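Local coordinates for copper-containing nitrite reductase (Thermus scotoductus, PDB 6HBE), which probably reduces nitrite to nitric oxide, passing electrons between copper centres in a homotrimer whose chains each carry an additional cupredoxin domain, at residues Glu140-Glu145 and Tyr224-Gly229; Val351-Asn356 and Val371-Glu376. All coordinates share one frame; numbering follows the deposited sequence.

Contact 1 (140-145 with 224-229) and contact 2 (351-356 with 371-376) lie on opposite sides of the chain's centre, their own centres 47 Å apart and their nearest atoms about 26 Å apart, so neither touches the other. Contact 1 sets the start of helix 143-148 against a strand of the second cupredoxin domain; Gly229 lies about 12 Å from the side chain of the copper ligand His80. Contact 2 pairs two parallel strands in the C-terminal cupredoxin domain, much nearer a metal: the side chain of Met353 is about 7 Å from a copper ion. Both contacts also reach the second subunit of the trimer.

Contact 1 (Glu140-Glu145 and Tyr224-Gly229); sequences EKYRME and YMYYQG
Tyr142 and Arg143 meet Tyr226 and Tyr224 in a buried, largely aromatic helix-on-strand contact, where the first turn of helix 143-148 lies against strand 222-227 of a six-stranded sheet. The edge of Tyr142 points at the face of Tyr226, with centroids 4.8 Å apart and planes inclined at 51°, an edge-to-face pair well short of perpendicular. Tyr142 CD1 sits over the middle of the Tyr226 ring, 3.5 Å from Tyr226 CE1. Tyr142 CG is anti to its carbonyl carbon (chi1 -66°), which sends the ring across to the turn at the strand's end; there Tyr142 OH donates to Gly229 O at 2.7 Å, in the carbonyl plane and on a lone pair. That carbonyl belongs to the last residue of a type II turn, Tyr226 to Gly229, closed by Gly229 N to Tyr226 O at 3.0 Å. The Tyr226 hydroxyl accepts from Arg143 N (2.9 Å, 150° at the hydrogen), thus holding the first amide of the helix, and also bonds Glu252, whose carboxylate takes the next amide, that of Met144. Arg143 runs extended across Tyr224 at about a right angle: Arg143 CD lies 4.0 Å from the Tyr224 centroid in a CH-pi contact, and the guanidinium has Tyr224 CE1 over one face. The bond from Arg143 NH2 to Tyr224 OH (3.3 Å) is weak; the stronger partner of both side chains is Glu147, one turn on, which probably fixes the arginine over the ring. Met144 CB meets the edge of the same ring, 3.9 Å from Tyr224 CD2. Tyr142 holds the N-cap position, and the whole is a helix N-terminus docked by tyrosines onto a cupredoxin beta-sandwich, at the passage from the first to the second cupredoxin domain.

Contact 2 (Val351-Asn356 and Val371-Glu376); sequences VQMVGN and VEFVNE
Val351 to Met353 pair in parallel with Phe373 to Asn375 inside the C-terminal cupredoxin domain, a plastocyanin/azurin-type beta-sandwich; the axes of 351-353 and 371-375 come within 4.8 Å. Val351 N bonds Glu372 O and Val351 O takes Val374 N; Met353 N then bonds Val374 O, and Glu376 N makes the last of the four backbone bonds, to Met353 O at 2.9 Å. On one face stand Val351, Met353, Phe373 and Asn375. Val351 and Phe373 run alongside each other in the same direction: with Val351 CG1 anti to the backbone N (chi1 177°), that methyl comes 3.6 Å from Phe373 CE1, while CG2 turns to Val371 CG1. Met353, bent at chi2 (134°), crosses Phe373 at about a right angle and brings CE to 4.1 Å from Phe373 CD1. With Phe373 cut back to an alanine, Val351 CG1 and Met353 CE would probably lose the ring they share, opening a gap on this buried face. Met353 SD passes 4.0 Å from Asn375 CB. Asn375 and Met353 both touch the copper ligand His390, and Asn375 ND2 bonds the carbonyls of Leu408 and of Gly388, the latter two residues before His390, and so probably helps to steady the histidine's loop. On the other face Gln352 CG lies alongside Val374 CG1; the glutamine chain runs extended, and its terminal amide, bonded through OE1 to Arg168, crosses Glu376, the amide and carboxylate planes 57° apart. Glu376 OE2 also forms a salt bridge with Arg309 of the second subunit. One water joins the ends of these two side chains, accepting from Gln352 NE2 at 2.9 Å and donating to Glu376 OE2 at 2.6 Å.

Contact 1 (Glu140-Glu145 and Tyr224-Gly229)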
loop_
_atom_site.group_PDB
_atom_site.type_symbol
_atom_site.label_atom_id
_atom_site.label_comp_id
_atom_site.label_asym_id
_atom_site.label_seq_id
_atom_site.Cartn_x
_atom_site.Cartn_y
_atom_site.Cartn_z
ATOM N N GLU C 140 8.587 -33.222 14.639
ATOM C CA GLU C 140 7.915 -32.803 15.877
ATOM C C GLU C 140 6.454 -32.493 15.563
ATOM O O GLU C 140 6.171 -31.633 14.721
ATOM C CB GLU C 140 8.598 -31.551 16.466
ATOM C CG GLU C 140 7.920 -30.970 17.712
ATOM C CD GLU C 140 8.522 -29.655 18.200
ATOM O OE1 GLU C 140 9.550 -29.183 17.656
ATOM O OE2 GLU C 140 7.948 -29.086 19.143
ATOM N N LYS C 141 5.522 -33.170 16.228
ATOM C CA LYS C 141 4.095 -32.923 15.954
ATOM C C LYS C 141 3.634 -31.559 16.508
ATOM O O LYS C 141 4.130 -31.108 17.531
ATOM C CB LYS C 141 3.242 -34.070 16.502
ATOM C CG LYS C 141 3.546 -35.377 15.776
ATOM C CD LYS C 141 2.669 -36.528 16.241
ATOM C CE LYS C 141 3.053 -37.833 15.549
ATOM N NZ LYS C 141 2.948 -37.733 14.065
ATOM N N TYR C 142 2.714 -30.892 15.799
ATOM C CA TYR C 142 2.137 -29.613 16.255
ATOM C C TYR C 142 1.335 -29.851 17.547
ATOM O O TYR C 142 0.905 -30.983 17.835
ATOM C CB TYR C 142 1.237 -28.984 15.145
ATOM C CG TYR C 142 1.997 -28.546 13.884
ATOM C CD1 TYR C 142 2.779 -27.379 13.871
ATOM C CD2 TYR C 142 1.915 -29.286 12.711
ATOM C CE1 TYR C 142 3.469 -26.989 12.716
ATOM C CE2 TYR C 142 2.596 -28.909 11.558
ATOM C CZ TYR C 142 3.370 -27.763 11.553
ATOM O OH TYR C 142 4.044 -27.422 10.393
ATOM N N ARG C 143 1.141 -28.797 18.331
ATOM C CA ARG C 143 0.604 -28.926 19.682
ATOM C C ARG C 143 -0.795 -29.564 19.792
ATOM O O ARG C 143 -1.004 -30.429 20.669
ATOM C CB ARG C 143 0.674 -27.575 20.392
ATOM C CG ARG C 143 0.081 -27.548 21.783
ATOM C CD ARG C 143 0.520 -26.311 22.536
ATOM N NE ARG C 143 -0.442 -25.962 23.561
ATOM C CZ ARG C 143 -0.378 -24.877 24.315
ATOM N NH1 ARG C 143 0.640 -24.032 24.199
ATOM N NH2 ARG C 143 -1.344 -24.641 25.194
ATOM N N MET C 144 -1.745 -29.171 18.931
ATOM C CA MET C 144 -3.103 -29.731 18.982
ATOM C C MET C 144 -3.134 -31.216 18.568
ATOM O O MET C 144 -3.938 -31.986 19.091
ATOM C CB MET C 144 -4.115 -28.927 18.142
ATOM C CG MET C 144 -5.588 -29.296 18.415
ATOM S SD MET C 144 -6.786 -28.248 17.519
ATOM C CE MET C 144 -6.712 -26.754 18.517
ATOM N N GLU C 145 -2.291 -31.624 17.624
ATOM C CA GLU C 145 -2.158 -33.060 17.304
ATOM C C GLU C 145 -1.624 -33.836 18.513
ATOM O O GLU C 145 -2.174 -34.872 18.875
ATOM C CB GLU C 145 -1.255 -33.303 16.093
ATOM C CG GLU C 145 -0.972 -34.793 15.823
ATOM C CD GLU C 145 -0.549 -35.122 14.388
ATOM O OE1 GLU C 145 -0.450 -34.229 13.509
ATOM O OE2 GLU C 145 -0.324 -36.323 14.127
ATOM N N TYR C 224 -3.894 -22.151 18.015
ATOM C CA TYR C 224 -2.427 -22.171 17.904
ATOM C C TYR C 224 -2.021 -21.823 16.473
ATOM O O TYR C 224 -2.604 -22.342 15.550
ATOM C CB TYR C 224 -1.860 -23.565 18.226
ATOM C CG TYR C 224 -2.326 -24.189 19.532
ATOM C CD1 TYR C 224 -2.233 -23.499 20.743
ATOM C CD2 TYR C 224 -2.816 -25.507 19.561
ATOM C CE1 TYR C 224 -2.666 -24.073 21.950
ATOM C CE2 TYR C 224 -3.252 -26.097 20.766
ATOM C CZ TYR C 224 -3.178 -25.376 21.951
ATOM O OH TYR C 224 -3.592 -25.971 23.134
ATOM N N MET C 225 -0.996 -20.991 16.306
ATOM C CA MET C 225 -0.435 -20.667 14.996
ATOM C C MET C 225 1.087 -20.759 15.048
ATOM O O MET C 225 1.679 -20.479 16.063
ATOM C CB MET C 225 -0.826 -19.257 14.542
ATOM C CG MET C 225 -2.236 -18.843 14.870
ATOM S SD MET C 225 -2.826 -17.384 13.990
ATOM C CE MET C 225 -1.600 -16.176 14.465
ATOM N N TYR C 226 1.695 -21.105 13.919
ATOM C CA TYR C 226 3.135 -21.287 13.817
ATOM C C TYR C 226 3.669 -20.456 12.660
ATOM O O TYR C 226 3.374 -20.749 11.497
ATOM C CB TYR C 226 3.451 -22.778 13.636
ATOM C CG TYR C 226 2.757 -23.644 14.668
ATOM C CD1 TYR C 226 1.472 -24.147 14.439
ATOM C CD2 TYR C 226 3.375 -23.952 15.881
ATOM C CE1 TYR C 226 0.822 -24.927 15.399
ATOM C CE2 TYR C 226 2.737 -24.729 16.838
ATOM C CZ TYR C 226 1.475 -25.221 16.602
ATOM O OH TYR C 226 0.835 -25.994 17.549
ATOM N N TYR C 227 4.439 -19.420 12.965
ATOM C CA TYR C 227 5.018 -18.554 11.926
ATOM C C TYR C 227 6.037 -19.340 11.070
ATOM O O TYR C 227 6.889 -20.066 11.614
ATOM C CB TYR C 227 5.624 -17.289 12.519
ATOM C CG TYR C 227 6.154 -16.240 11.510
ATOM C CD1 TYR C 227 5.327 -15.667 10.535
ATOM C CD2 TYR C 227 7.476 -15.805 11.563
ATOM C CE1 TYR C 227 5.819 -14.707 9.640
ATOM C CE2 TYR C 227 7.979 -14.839 10.691
ATOM C CZ TYR C 227 7.152 -14.283 9.727
ATOM O OH TYR C 227 7.712 -13.339 8.857
ATOM N N GLN C 228 5.865 -19.226 9.752
ATOM C CA GLN C 228 6.560 -20.006 8.705
ATOM C C GLN C 228 6.171 -21.493 8.668
ATOM O O GLN C 228 6.756 -22.260 7.903
ATOM C CB GLN C 228 8.081 -19.876 8.829
ATOM C CG GLN C 228 8.553 -18.412 8.909
ATOM C CD GLN C 228 8.639 -17.754 7.533
ATOM O OE1 GLN C 228 9.117 -18.365 6.580
ATOM N NE2 GLN C 228 8.242 -16.494 7.447
ATOM N N GLY C 229 5.192 -21.896 9.466
ATOM C CA GLY C 229 4.908 -23.329 9.685
ATOM C C GLY C 229 5.895 -24.101 10.578
ATOM O O GLY C 229 5.759 -25.337 10.715
#

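Contact 2 (Val351-Asn356 and Val371-Glu376)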
loop_
_atom_site.group_PDB
_atom_site.type_symbol
_atom_site.label_atom_id
_atom_site.label_comp_id
_atom_site.label_asym_id
_atom_site.label_seq_id
_atom_site.Cartn_x
_atom_site.Cartn_y
_atom_site.Cartn_z
ATOM N N VAL C 351 4.800 7.440 -23.772
ATOM C CA VAL C 351 4.522 6.019 -23.610
ATOM C C VAL C 351 5.594 5.424 -22.713
ATOM O O VAL C 351 6.777 5.463 -23.051
ATOM C CB VAL C 351 4.446 5.263 -24.954
ATOM C CG1 VAL C 351 4.222 3.761 -24.732
ATOM C CG2 VAL C 351 3.311 5.836 -25.790
ATOM N N GLN C 352 5.173 4.892 -21.557
ATOM C CA GLN C 352 6.113 4.253 -20.625
ATOM C C GLN C 352 6.292 2.783 -20.929
ATOM O O GLN C 352 5.317 2.083 -21.191
ATOM C CB GLN C 352 5.602 4.377 -19.179
ATOM C CG GLN C 352 5.421 5.785 -18.680
ATOM C CD GLN C 352 5.009 5.837 -17.207
ATOM O OE1 GLN C 352 4.335 4.939 -16.714
ATOM N NE2 GLN C 352 5.419 6.875 -16.515
ATOM N N MET C 353 7.535 2.310 -20.856
ATOM C CA MET C 353 7.824 0.889 -20.683
ATOM C C MET C 353 7.944 0.683 -19.164
ATOM O O MET C 353 8.753 1.331 -18.531
ATOM C CB MET C 353 9.135 0.493 -21.365
ATOM C CG MET C 353 9.146 0.717 -22.878
ATOM S SD MET C 353 10.670 1.536 -23.395
ATOM C CE MET C 353 10.675 1.110 -25.157
ATOM N N VAL C 354 7.106 -0.189 -18.598
ATOM C CA VAL C 354 7.018 -0.344 -17.134
ATOM C C VAL C 354 6.423 -1.712 -16.768
ATOM O O VAL C 354 5.369 -2.095 -17.272
ATOM C CB VAL C 354 6.259 0.853 -16.481
ATOM C CG1 VAL C 354 4.875 1.073 -17.069
ATOM C CG2 VAL C 354 6.167 0.717 -14.946
ATOM N N GLY C 355 7.110 -2.454 -15.890
ATOM C CA GLY C 355 6.689 -3.824 -15.539
ATOM C C GLY C 355 6.498 -4.746 -16.736
ATOM O O GLY C 355 5.515 -5.482 -16.801
ATOM N N ASN C 356 7.451 -4.706 -17.689
ATOM C CA ASN C 356 7.367 -5.466 -18.951
ATOM C C ASN C 356 6.024 -5.253 -19.650
ATOM O O ASN C 356 5.345 -6.211 -20.031
ATOM C CB ASN C 356 7.656 -6.960 -18.746
ATOM C CG ASN C 356 9.115 -7.259 -18.426
ATOM O OD1 ASN C 356 9.916 -6.373 -18.108
ATOM N ND2 ASN C 356 9.477 -8.522 -18.534
ATOM N N VAL C 371 5.572 11.418 -30.062
ATOM C CA VAL C 371 5.536 10.448 -28.966
ATOM C C VAL C 371 6.940 10.324 -28.395
ATOM O O VAL C 371 7.911 10.218 -29.157
ATOM C CB VAL C 371 5.092 9.060 -29.495
ATOM C CG1 VAL C 371 5.233 7.952 -28.442
ATOM C CG2 VAL C 371 3.668 9.145 -29.994
ATOM N N GLU C 372 7.054 10.290 -27.065
ATOM C CA GLU C 372 8.315 9.951 -26.417
ATOM C C GLU C 372 8.145 8.648 -25.643
ATOM O O GLU C 372 7.378 8.612 -24.666
ATOM C CB GLU C 372 8.758 11.073 -25.461
ATOM C CG GLU C 372 10.070 10.797 -24.712
ATOM C CD GLU C 372 10.550 11.967 -23.864
ATOM O OE1 GLU C 372 10.091 12.111 -22.697
ATOM O OE2 GLU C 372 11.395 12.755 -24.353
ATOM N N PHE C 373 8.856 7.604 -26.074
ATOM C CA PHE C 373 9.030 6.380 -25.283
ATOM C C PHE C 373 10.037 6.646 -24.149
ATOM O O PHE C 373 11.120 7.244 -24.379
ATOM C CB PHE C 373 9.540 5.206 -26.136
ATOM C CG PHE C 373 8.488 4.573 -27.004
ATOM C CD1 PHE C 373 7.670 3.566 -26.510
ATOM C CD2 PHE C 373 8.295 4.994 -28.323
ATOM C CE1 PHE C 373 6.688 2.976 -27.305
ATOM C CE2 PHE C 373 7.310 4.409 -29.121
ATOM C CZ PHE C 373 6.501 3.400 -28.623
ATOM N N VAL C 374 9.684 6.244 -22.922
ATOM C CA VAL C 374 10.637 6.328 -21.785
ATOM C C VAL C 374 10.643 5.000 -21.040
ATOM O O VAL C 374 9.586 4.435 -20.797
ATOM C CB VAL C 374 10.306 7.528 -20.833
ATOM C CG1 VAL C 374 8.902 7.427 -20.230
ATOM C CG2 VAL C 374 11.338 7.636 -19.714
ATOM N N ASN C 375 11.822 4.488 -20.691
ATOM C CA ASN C 375 11.906 3.248 -19.946
ATOM C C ASN C 375 11.907 3.528 -18.439
ATOM O O ASN C 375 12.894 4.022 -17.904
ATOM C CB ASN C 375 13.123 2.396 -20.344
ATOM C CG ASN C 375 13.053 0.975 -19.783
ATOM O OD1 ASN C 375 12.094 0.608 -19.082
ATOM N ND2 ASN C 375 14.061 0.177 -20.062
ATOM N N GLU C 376 10.802 3.182 -17.780
ATOM C CA GLU C 376 10.682 3.323 -16.314
ATOM C C GLU C 376 11.164 2.071 -15.559
ATOM O O GLU C 376 11.407 2.147 -14.348
ATOM C CB GLU C 376 9.242 3.675 -15.901
ATOM C CG GLU C 376 8.800 5.110 -16.168
ATOM C CD GLU C 376 9.657 6.205 -15.482
ATOM O OE1 GLU C 376 10.435 5.961 -14.514
ATOM O OE2 GLU C 376 9.559 7.377 -15.908
HETATM O O HOH W 1 7.680 8.595 -17.165
#